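Long-range contacts in beta-glucanase (Bacteroides thetaiotaomicron, PDB 6EUG), which probably hydrolyses glycosidic bonds, this chain being the family 43 glycoside hydrolase part of a longer protein and a probable beta-1,3-galactosidase: residues Phe69-Gly74 with Leu93-Glu98; Ile108-Lys113 with Trp126-Leu131; Gly137-Ala142 with Met211-Thr216. All blocks are in the same frame, centred on the assembly; numbering follows the deposited sequence. Where two conformers were deposited one is given.

Five four- to five-stranded sheets form the five-bladed beta-propeller expected of family 43 glycoside hydrolases, and the three contacts, in series along the chain, fall in its first three blades. Contact 1 lies at the outer edge of the first blade, whereas contacts 2 and 3 lie near the central ligand. Contact 2, its centre about 11 Å from that of contact 1, pairs strands 108-117 and 122-130 of the second blade; Met109 and Leu127 pack against Gly74, Val95 and Leu93 of contact 1. Contact 3, centred about 7 Å from contact 2, joins strand 140-146 of that second blade to the run leading into strand 215-219 of the third. Contacts 2 and 3 both touch the bound glucoimidazole.

Contact 1 of 3, residues Phe69-Gly74 with Leu93-Glu98; sequences FVTEKG and LAVSEE
Gly74 faces Ala94 with a backbone turned to a positive phi of 121°, a conformation suited to glycine, and Gly74 CA rests 3.4 Å from Leu93 O in a CA-H...O contact. The setting is the outer edge of the first blade of a beta-propeller: Gly74 and Ala94 form an antiparallel, non-hydrogen-bonded pair where strand 74-80 begins and strand 87-94 ends. Beyond the pair a single backbone bond joins the two segments, from Val95 N to Lys73 O at 3.1 Å. It is straight at hydrogen, yet the donor stands well above the carbonyl plane, consistent with the chain turning a corner near Leu93. The same oxygen receives a CA-H contact from Ala94.

Within 69-74 the turn is shaped by Thr71. With OG1 anti to the backbone N (chi1 -168°), the hydroxyl leans forward along the chain and accepts from Lys73 N and Gly74 N, an ST turn extended into an ST motif; it also bonds to His63 O, so three bonds grip it. Nearby, Glu72 forms a salt bridge with Lys105.

Val95 supplies the side chain that fills the corner. Its CG2 lies over the backbone of 72-73, 3.7 Å from Lys73 O and 3.9 Å from Glu72 O. The other branch, CG1, packs on Met109 of the second blade and also turns toward the methyl of Thr71, where Val95 CG1 stands 4.3 Å from Thr71 CG2.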
loop_
_atom_site.group_PDB
_atom_site.type_symbol
_atom_site.label_atom_id
_atom_site.label_comp_id
_atom_site.label_asym_id
_atom_site.label_seq_id
_atom_site.Cartn_x
_atom_site.Cartn_y
_atom_site.Cartn_z
ATOM N N PHE A 69 -19.175 3.451 1.403
ATOM C CA PHE A 69 -17.704 3.262 1.315
ATOM C C PHE A 69 -17.078 3.165 -0.067
ATOM O O PHE A 69 -15.885 3.470 -0.225
ATOM C CB PHE A 69 -17.255 2.045 2.174
ATOM C CG PHE A 69 -17.810 0.703 1.715
ATOM C CD1 PHE A 69 -19.082 0.294 2.090
ATOM C CD2 PHE A 69 -17.027 -0.164 0.967
ATOM C CE1 PHE A 69 -19.584 -0.932 1.671
ATOM C CE2 PHE A 69 -17.510 -1.401 0.566
ATOM C CZ PHE A 69 -18.786 -1.773 0.902
ATOM N N VAL A 70 -17.825 2.706 -1.060
ATOM C CA VAL A 70 -17.262 2.585 -2.426
ATOM C C VAL A 70 -17.183 3.967 -3.109
ATOM O O VAL A 70 -18.119 4.737 -3.032
ATOM C CB VAL A 70 -18.090 1.592 -3.290
ATOM C CG1 VAL A 70 -17.534 1.493 -4.715
ATOM C CG2 VAL A 70 -18.148 0.224 -2.629
ATOM N N THR A 71 -16.045 4.272 -3.754
ATOM C CA THR A 71 -15.904 5.547 -4.437
ATOM C C THR A 71 -17.001 5.761 -5.473
ATOM O O THR A 71 -17.404 4.815 -6.207
ATOM C CB THR A 71 -14.493 5.726 -5.085
ATOM O OG1 THR A 71 -14.309 7.100 -5.510
ATOM C CG2 THR A 71 -14.286 4.787 -6.273
ATOM N N GLU A 72 -17.428 7.017 -5.565
ATOM C CA GLU A 72 -18.246 7.508 -6.666
ATOM C C GLU A 72 -17.430 8.024 -7.881
ATOM O O GLU A 72 -18.020 8.304 -8.965
ATOM C CB GLU A 72 -19.191 8.623 -6.169
ATOM C CG GLU A 72 -20.304 8.178 -5.228
ATOM C CD GLU A 72 -21.560 7.654 -5.907
ATOM O OE1 GLU A 72 -22.315 6.896 -5.264
ATOM O OE2 GLU A 72 -21.829 7.996 -7.078
ATOM N N LYS A 73 -16.104 8.210 -7.705
ATOM C CA LYS A 73 -15.299 8.981 -8.643
ATOM C C LYS A 73 -13.986 8.361 -9.109
ATOM O O LYS A 73 -13.665 8.488 -10.299
ATOM C CB LYS A 73 -14.969 10.370 -8.060
ATOM C CG LYS A 73 -16.191 11.211 -7.711
ATOM C CD LYS A 73 -16.947 11.737 -8.921
ATOM C CE LYS A 73 -18.271 12.372 -8.481
ATOM N NZ LYS A 73 -18.998 12.853 -9.684
ATOM N N GLY A 74 -13.246 7.696 -8.201
ATOM C CA GLY A 74 -11.895 7.154 -8.515
ATOM C C GLY A 74 -10.793 7.698 -7.617
ATOM O O GLY A 74 -10.962 7.785 -6.368
ATOM N N LEU A 93 -7.370 9.303 -11.957
ATOM C CA LEU A 93 -7.869 8.057 -12.612
ATOM C C LEU A 93 -9.339 7.914 -12.256
ATOM O O LEU A 93 -9.693 7.603 -11.109
ATOM C CB LEU A 93 -7.134 6.788 -12.177
ATOM C CG LEU A 93 -7.606 5.466 -12.850
ATOM C CD1 LEU A 93 -7.303 5.393 -14.343
ATOM C CD2 LEU A 93 -6.947 4.280 -12.150
ATOM N N ALA A 94 -10.182 8.160 -13.258
ATOM C CA ALA A 94 -11.639 8.117 -13.095
ATOM C C ALA A 94 -12.234 6.716 -13.287
ATOM O O ALA A 94 -11.785 5.941 -14.149
ATOM C CB ALA A 94 -12.267 9.053 -14.121
ATOM N N VAL A 95 -13.319 6.425 -12.563
ATOM C CA VAL A 95 -14.130 5.252 -12.901
ATOM C C VAL A 95 -14.647 5.398 -14.328
ATOM O O VAL A 95 -14.893 6.505 -14.787
ATOM C CB VAL A 95 -15.321 5.040 -11.925
ATOM C CG1 VAL A 95 -14.823 4.666 -10.526
ATOM C CG2 VAL A 95 -16.225 6.254 -11.820
ATOM N N SER A 96 -14.847 4.269 -15.006
ATOM C CA SER A 96 -15.280 4.218 -16.425
ATOM C C SER A 96 -16.810 4.275 -16.578
ATOM O O SER A 96 -17.557 3.729 -15.749
ATOM C CB SER A 96 -14.771 2.916 -17.054
ATOM O OG SER A 96 -15.100 2.809 -18.429
ATOM N N GLU A 97 -17.259 4.907 -17.666
ATOM C CA GLU A 97 -18.672 4.906 -18.036
ATOM C C GLU A 97 -19.028 3.712 -18.977
ATOM O O GLU A 97 -20.159 3.606 -19.425
ATOM C CB GLU A 97 -19.048 6.249 -18.704
ATOM C CG GLU A 97 -18.800 7.485 -17.825
ATOM C CD GLU A 97 -19.036 8.811 -18.527
ATOM O OE1 GLU A 97 -20.073 8.929 -19.197
ATOM O OE2 GLU A 97 -18.215 9.752 -18.364
ATOM N N GLU A 98 -18.072 2.853 -19.303
ATOM C CA GLU A 98 -18.322 1.689 -20.177
ATOM C C GLU A 98 -18.841 0.452 -19.425
ATOM O O GLU A 98 -18.176 -0.049 -18.489
ATOM C CB GLU A 98 -17.026 1.347 -20.906
ATOM C CG GLU A 98 -16.505 2.496 -21.749
ATOM C CD GLU A 98 -15.468 2.057 -22.761
ATOM O OE1 GLU A 98 -15.578 2.506 -23.934
ATOM O OE2 GLU A 98 -14.561 1.259 -22.392
#

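Contact 2 of 3, residues Ile108-Lys113 with Trp126-Leu131; sequences IMERPK and WLHLEL. With GIM (glucoimidazole), chain B.
A beta hairpin of the second propeller blade, strands 108-117 and 122-130, lends Glu110 and Arg111 to the glucoimidazole pocket, with Glu110 and His128 on one face of the sheet. Ile108 with Glu130 and Glu110 with His128 are hydrogen-bonded antiparallel pairs, each closed by two backbone bonds, and Met109 with Leu129 lies between them. A beta bulge then shifts the register by one: Arg111, in a left-handed conformation, takes up the extra step before Lys113 pairs with Trp126.

Glu110 extends straight beyond CG (chi2 178°) and brings OE1 to the sugar-like ring, accepting from GIM O4 at 2.6 Å and from O3 at 3.3 Å; its OE2 bonds to Tyr136. Arg111, extended from CG to NE, sets NH2 3.2 Å from GIM O2 in a hydrogen bond and NE at O3 in a weak one. A water joins Glu110 OE1, GIM O3 and His128 ND1, lying at the edge of the imidazole in its plane. His128 NE2 donates nearly in that plane to Glu130 OE2, 2.6 Å away, meeting it on its anti side, 24° out of the carboxylate plane, which fixes the ring's rotation.

On the face of Met109 and Leu129, Met109 CB rests on Leu127 CD1 at 3.9 Å. The arrangement is as in family 43 propellers, whose central pocket is lined in part by polar side chains of the innermost strands.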
loop_
_atom_site.group_PDB
_atom_site.type_symbol
_atom_site.label_atom_id
_atom_site.label_comp_id
_atom_site.label_asym_id
_atom_site.label_seq_id
_atom_site.Cartn_x
_atom_site.Cartn_y
_atom_site.Cartn_z
ATOM N N ILE A 108 -14.423 -1.094 -6.637
ATOM C CA ILE A 108 -13.645 -0.565 -5.503
ATOM C C ILE A 108 -12.219 -0.258 -5.992
ATOM O O ILE A 108 -11.602 -1.105 -6.640
ATOM C CB ILE A 108 -13.614 -1.604 -4.353
ATOM C CG1 ILE A 108 -15.005 -1.719 -3.697
ATOM C CG2 ILE A 108 -12.545 -1.337 -3.315
ATOM C CD1 ILE A 108 -15.131 -2.953 -2.824
ATOM N N MET A 109 -11.739 0.943 -5.687
ATOM C CA MET A 109 -10.396 1.394 -6.021
ATOM C C MET A 109 -9.758 1.910 -4.730
ATOM O O MET A 109 -10.211 2.927 -4.184
ATOM C CB MET A 109 -10.502 2.519 -7.051
ATOM C CG MET A 109 -11.064 2.078 -8.398
ATOM S SD MET A 109 -11.275 3.532 -9.418
ATOM C CE MET A 109 -10.526 3.075 -10.973
ATOM N N GLU A 110 -8.729 1.196 -4.239
ATOM C CA GLU A 110 -8.045 1.502 -2.962
ATOM C C GLU A 110 -6.512 1.561 -3.042
ATOM O O GLU A 110 -5.880 0.943 -3.915
ATOM C CB GLU A 110 -8.446 0.505 -1.859
ATOM C CG GLU A 110 -9.913 0.627 -1.467
ATOM C CD GLU A 110 -10.394 -0.356 -0.407
ATOM O OE1 GLU A 110 -9.606 -1.231 0.058
ATOM O OE2 GLU A 110 -11.613 -0.280 -0.056
ATOM N N ARG A 111 -5.958 2.371 -2.147
ATOM C CA ARG A 111 -4.529 2.424 -1.883
ATOM C C ARG A 111 -3.675 2.676 -3.122
ATOM O O ARG A 111 -2.649 2.032 -3.326
ATOM C CB ARG A 111 -4.085 1.200 -1.055
ATOM C CG ARG A 111 -4.680 1.163 0.345
ATOM C CD ARG A 111 -4.094 0.093 1.282
ATOM N NE ARG A 111 -4.801 0.116 2.568
ATOM C CZ ARG A 111 -4.577 0.982 3.565
ATOM N NH1 ARG A 111 -3.587 1.856 3.523
ATOM N NH2 ARG A 111 -5.329 0.944 4.678
ATOM N N PRO A 112 -4.042 3.708 -3.921
ATOM C CA PRO A 112 -3.226 4.004 -5.090
ATOM C C PRO A 112 -1.805 4.455 -4.766
ATOM O O PRO A 112 -1.581 5.128 -3.742
ATOM C CB PRO A 112 -3.976 5.177 -5.737
ATOM C CG PRO A 112 -4.560 5.906 -4.543
ATOM C CD PRO A 112 -5.005 4.786 -3.632
ATOM N N LYS A 113 -0.881 4.149 -5.658
ATOM C CA LYS A 113 0.507 4.628 -5.589
ATOM C C LYS A 113 0.989 4.949 -6.995
ATOM O O LYS A 113 0.640 4.262 -7.940
ATOM C CB LYS A 113 1.450 3.597 -4.943
ATOM C CG LYS A 113 0.971 3.057 -3.574
ATOM C CD LYS A 113 1.115 4.117 -2.484
ATOM C CE LYS A 113 0.512 3.657 -1.172
ATOM N NZ LYS A 113 -1.004 3.552 -1.240
ATOM N N TRP A 126 -0.310 2.090 -9.723
ATOM C CA TRP A 126 -0.854 0.790 -9.355
ATOM C C TRP A 126 -1.857 1.017 -8.231
ATOM O O TRP A 126 -1.702 1.950 -7.422
ATOM C CB TRP A 126 0.254 -0.190 -8.892
ATOM C CG TRP A 126 1.101 -0.767 -10.045
ATOM C CD1 TRP A 126 2.181 -0.192 -10.625
ATOM C CD2 TRP A 126 0.933 -2.042 -10.694
ATOM N NE1 TRP A 126 2.692 -1.006 -11.596
ATOM C CE2 TRP A 126 1.977 -2.168 -11.639
ATOM C CE3 TRP A 126 0.024 -3.094 -10.552
ATOM C CZ2 TRP A 126 2.101 -3.278 -12.484
ATOM C CZ3 TRP A 126 0.154 -4.206 -11.376
ATOM C CH2 TRP A 126 1.198 -4.287 -12.333
ATOM N N LEU A 127 -2.886 0.176 -8.185
ATOM C CA LEU A 127 -3.909 0.273 -7.135
ATOM C C LEU A 127 -4.564 -1.088 -6.881
ATOM O O LEU A 127 -4.478 -1.977 -7.724
ATOM C CB LEU A 127 -4.930 1.352 -7.507
ATOM C CG LEU A 127 -5.694 1.070 -8.803
ATOM C CD1 LEU A 127 -7.151 1.435 -8.628
ATOM C CD2 LEU A 127 -5.116 1.786 -10.017
ATOM N N HIS A 128 -5.239 -1.218 -5.729
ATOM C CA HIS A 128 -6.083 -2.372 -5.386
ATOM C C HIS A 128 -7.443 -2.192 -6.035
ATOM O O HIS A 128 -8.084 -1.198 -5.810
ATOM C CB HIS A 128 -6.190 -2.428 -3.848
ATOM C CG HIS A 128 -7.137 -3.465 -3.295
ATOM N ND1 HIS A 128 -7.567 -3.424 -1.981
ATOM C CD2 HIS A 128 -7.728 -4.555 -3.853
ATOM C CE1 HIS A 128 -8.407 -4.423 -1.769
ATOM N NE2 HIS A 128 -8.516 -5.130 -2.883
ATOM N N LEU A 129 -7.835 -3.159 -6.882
ATOM C CA LEU A 129 -9.127 -3.177 -7.558
ATOM C C LEU A 129 -9.974 -4.378 -7.123
ATOM O O LEU A 129 -9.472 -5.497 -7.070
ATOM C CB LEU A 129 -8.932 -3.253 -9.087
ATOM C CG LEU A 129 -10.211 -3.301 -9.956
ATOM C CD1 LEU A 129 -11.006 -2.001 -9.868
ATOM C CD2 LEU A 129 -9.842 -3.578 -11.405
ATOM N N GLU A 130 -11.269 -4.141 -6.843
ATOM C CA GLU A 130 -12.266 -5.188 -6.756
ATOM C C GLU A 130 -13.384 -4.853 -7.768
ATOM O O GLU A 130 -13.893 -3.716 -7.827
ATOM C CB GLU A 130 -12.848 -5.318 -5.341
ATOM C CG GLU A 130 -11.830 -5.549 -4.215
ATOM C CD GLU A 130 -11.196 -6.928 -4.156
ATOM O OE1 GLU A 130 -11.699 -7.860 -4.828
ATOM O OE2 GLU A 130 -10.210 -7.103 -3.377
ATOM N N LEU A 131 -13.720 -5.853 -8.584
ATOM C CA LEU A 131 -14.695 -5.700 -9.652
ATOM C C LEU A 131 -16.098 -5.412 -9.098
ATOM O O LEU A 131 -16.468 -5.897 -8.023
ATOM C CB LEU A 131 -14.716 -6.943 -10.548
ATOM C CG LEU A 131 -13.415 -7.370 -11.245
ATOM C CD1 LEU A 131 -13.579 -8.706 -11.972
ATOM C CD2 LEU A 131 -12.946 -6.300 -12.213
HETATM C C1 GIM B . -8.773 -2.806 5.344
HETATM C C2 GIM B . -7.828 -2.123 4.433
HETATM N N10 GIM B . -10.104 -2.617 5.392
HETATM C C3 GIM B . -8.508 -0.889 3.812
HETATM C C4 GIM B . -9.947 -1.275 3.355
HETATM C C5 GIM B . -10.827 -1.608 4.569
HETATM C C6 GIM B . -12.223 -2.094 4.183
HETATM C C7 GIM B . -9.562 -4.179 6.868
HETATM C C8 GIM B . -10.608 -3.448 6.344
HETATM N N1 GIM B . -8.437 -3.767 6.241
HETATM O O3 GIM B . -7.771 -0.425 2.670
HETATM O O2 GIM B . -6.575 -1.920 5.139
HETATM O O4 GIM B . -9.981 -2.373 2.407
HETATM O O6 GIM B . -12.154 -3.375 3.565
HETATM O O HOH W 1 -6.741 -1.711 0.063
#

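Contact 3 of 3, residues Gly137-Ala142 with Met211-Thr216; sequences GPARAA and MSRDMT. With GIM (glucoimidazole), chain B.
Arg213 leaves its backbone with CG beside the N (chi1 -63°) and is bent at its second torsion, which lays one face of the guanidinium over the methyl of Ala139; Met211, folded back at its last torsion (chi3 68°), brings CE to that same methyl. Ala139 CB thus packs against both side chains, 3.7 Å from Met211 CE and 3.9 Å from Arg213 CG. The guanidinium is fixed in place by outside bonds, NH2 to Tyr136 O and NH1 to Asn234 OD1.

The backbones meet at one bond, from Ser212 N to Ala139 O at 2.9 Å. It is nearly straight, although the donor lies well above the carbonyl plane. Ala139 has a left-handed backbone, and its own N is bound by Glu130 OE1 of the second blade, so both polar groups of this residue are satisfied.

Further along, a water bridges the segments. It accepts from Ser212 OG at 2.7 Å and donates to Arg213 O and to Arg140 O, stitching the two segments together where they begin to part. Ala141 CB touches Ser212 OG at 3.9 Å.

The run 211-214 then reaches the pocket. Asp214 OD2 accepts from GIM O2 at 2.7 Å and is also bound by Ala264 N, two bonds that hold the carboxylate at the ligand.

The contact bridges two neighbouring blades. Strand 140-146 lies beside 122-130 in the second; strand 215-219, innermost in the third, pairs with 225-231, whose His227 touches both Ala141 and Ser212, and helix 200-205 packs against Met211.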
loop_
_atom_site.group_PDB
_atom_site.type_symbol
_atom_site.label_atom_id
_atom_site.label_comp_id
_atom_site.label_asym_id
_atom_site.label_seq_id
_atom_site.Cartn_x
_atom_site.Cartn_y
_atom_site.Cartn_z
ATOM N N GLY A 137 -13.930 -10.305 -3.237
ATOM C CA GLY A 137 -13.529 -11.575 -3.837
ATOM C C GLY A 137 -12.375 -11.550 -4.837
ATOM O O GLY A 137 -11.429 -12.299 -4.678
ATOM N N PRO A 138 -12.462 -10.711 -5.892
ATOM C CA PRO A 138 -11.440 -10.778 -6.948
ATOM C C PRO A 138 -9.966 -10.565 -6.542
ATOM O O PRO A 138 -9.082 -11.152 -7.158
ATOM C CB PRO A 138 -11.921 -9.728 -7.972
ATOM C CG PRO A 138 -13.407 -9.703 -7.775
ATOM C CD PRO A 138 -13.620 -9.898 -6.296
ATOM N N ALA A 139 -9.705 -9.676 -5.569
ATOM C CA ALA A 139 -8.380 -9.433 -5.018
ATOM C C ALA A 139 -7.340 -9.159 -6.089
ATOM O O ALA A 139 -6.345 -9.895 -6.202
ATOM C CB ALA A 139 -7.959 -10.596 -4.098
ATOM N N ARG A 140 -7.583 -8.100 -6.879
ATOM C CA ARG A 140 -6.708 -7.741 -7.996
ATOM C C ARG A 140 -5.837 -6.485 -7.756
ATOM O O ARG A 140 -6.152 -5.608 -6.907
ATOM C CB ARG A 140 -7.538 -7.486 -9.251
ATOM C CG ARG A 140 -8.311 -8.685 -9.811
ATOM C CD ARG A 140 -8.969 -8.346 -11.147
ATOM N NE ARG A 140 -9.589 -9.526 -11.754
ATOM C CZ ARG A 140 -10.001 -9.611 -13.012
ATOM N NH1 ARG A 140 -9.830 -8.609 -13.864
ATOM N NH2 ARG A 140 -10.589 -10.723 -13.432
ATOM N N ALA A 141 -4.727 -6.435 -8.503
ATOM C CA ALA A 141 -3.992 -5.193 -8.699
ATOM C C ALA A 141 -4.269 -4.693 -10.105
ATOM O O ALA A 141 -4.339 -5.482 -11.041
ATOM C CB ALA A 141 -2.498 -5.376 -8.495
ATOM N N ALA A 142 -4.399 -3.388 -10.228
ATOM C CA ALA A 142 -4.572 -2.723 -11.540
ATOM C C ALA A 142 -3.436 -1.742 -11.841
ATOM O O ALA A 142 -2.891 -1.149 -10.921
ATOM C CB ALA A 142 -5.895 -2.002 -11.570
ATOM N N MET A 211 -3.286 -13.537 -4.841
ATOM C CA MET A 211 -4.207 -12.477 -4.457
ATOM C C MET A 211 -3.456 -11.221 -4.070
ATOM O O MET A 211 -2.358 -11.300 -3.558
ATOM C CB MET A 211 -5.096 -12.915 -3.281
ATOM C CG MET A 211 -6.035 -14.090 -3.594
ATOM S SD MET A 211 -6.884 -14.754 -2.156
ATOM C CE MET A 211 -7.974 -13.394 -1.718
ATOM N N SER A 212 -4.045 -10.061 -4.384
ATOM C CA SER A 212 -3.465 -8.748 -4.009
ATOM C C SER A 212 -4.548 -7.846 -3.503
ATOM O O SER A 212 -5.468 -7.537 -4.267
ATOM C CB SER A 212 -2.772 -8.104 -5.255
ATOM O OG SER A 212 -2.094 -6.889 -4.931
ATOM N N ARG A 213 -4.468 -7.443 -2.219
ATOM C CA ARG A 213 -5.382 -6.479 -1.632
ATOM C C ARG A 213 -4.612 -5.199 -1.224
ATOM O O ARG A 213 -4.180 -4.468 -2.126
ATOM C CB ARG A 213 -6.290 -7.108 -0.546
ATOM C CG ARG A 213 -7.214 -8.191 -1.086
ATOM C CD ARG A 213 -8.528 -8.219 -0.302
ATOM N NE ARG A 213 -9.462 -9.289 -0.674
ATOM C CZ ARG A 213 -9.539 -10.482 -0.077
ATOM N NH1 ARG A 213 -8.684 -10.834 0.895
ATOM N NH2 ARG A 213 -10.462 -11.358 -0.478
ATOM N N ASP A 214 -4.397 -4.933 0.065
ATOM C CA ASP A 214 -3.595 -3.779 0.455
ATOM C C ASP A 214 -2.194 -3.904 -0.210
ATOM O O ASP A 214 -1.646 -5.021 -0.322
ATOM C CB ASP A 214 -3.386 -3.677 1.974
ATOM C CG ASP A 214 -4.621 -3.248 2.744
ATOM O OD1 ASP A 214 -5.720 -3.000 2.185
ATOM O OD2 ASP A 214 -4.462 -3.101 3.981
ATOM N N MET A 215 -1.685 -2.773 -0.704
ATOM C CA MET A 215 -0.431 -2.742 -1.491
ATOM C C MET A 215 0.321 -1.419 -1.451
ATOM O O MET A 215 -0.223 -0.365 -1.095
ATOM C CB MET A 215 -0.727 -3.108 -2.963
ATOM C CG MET A 215 -1.766 -2.240 -3.682
ATOM S SD MET A 215 -1.456 -1.820 -5.416
ATOM C CE MET A 215 -0.163 -0.584 -5.167
ATOM N N THR A 216 1.605 -1.495 -1.846
ATOM C CA THR A 216 2.385 -0.341 -2.137
ATOM C C THR A 216 3.425 -0.651 -3.218
ATOM O O THR A 216 3.462 -1.775 -3.766
ATOM C CB THR A 216 2.996 0.265 -0.870
ATOM O OG1 THR A 216 3.474 1.594 -1.141
ATOM C CG2 THR A 216 4.141 -0.610 -0.287
HETATM C C1 GIM B . -8.773 -2.806 5.344
HETATM C C2 GIM B . -7.828 -2.123 4.433
HETATM N N10 GIM B . -10.104 -2.617 5.392
HETATM C C3 GIM B . -8.508 -0.889 3.812
HETATM C C4 GIM B . -9.947 -1.275 3.355
HETATM C C5 GIM B . -10.827 -1.608 4.569
HETATM C C6 GIM B . -12.223 -2.094 4.183
HETATM C C7 GIM B . -9.562 -4.179 6.868
HETATM C C8 GIM B . -10.608 -3.448 6.344
HETATM N N1 GIM B . -8.437 -3.767 6.241
HETATM O O3 GIM B . -7.771 -0.425 2.670
HETATM O O2 GIM B . -6.575 -1.920 5.139
HETATM O O4 GIM B . -9.981 -2.373 2.407
HETATM O O6 GIM B . -12.154 -3.375 3.565
HETATM O O HOH W 2 -4.000 -4.918 -4.832
#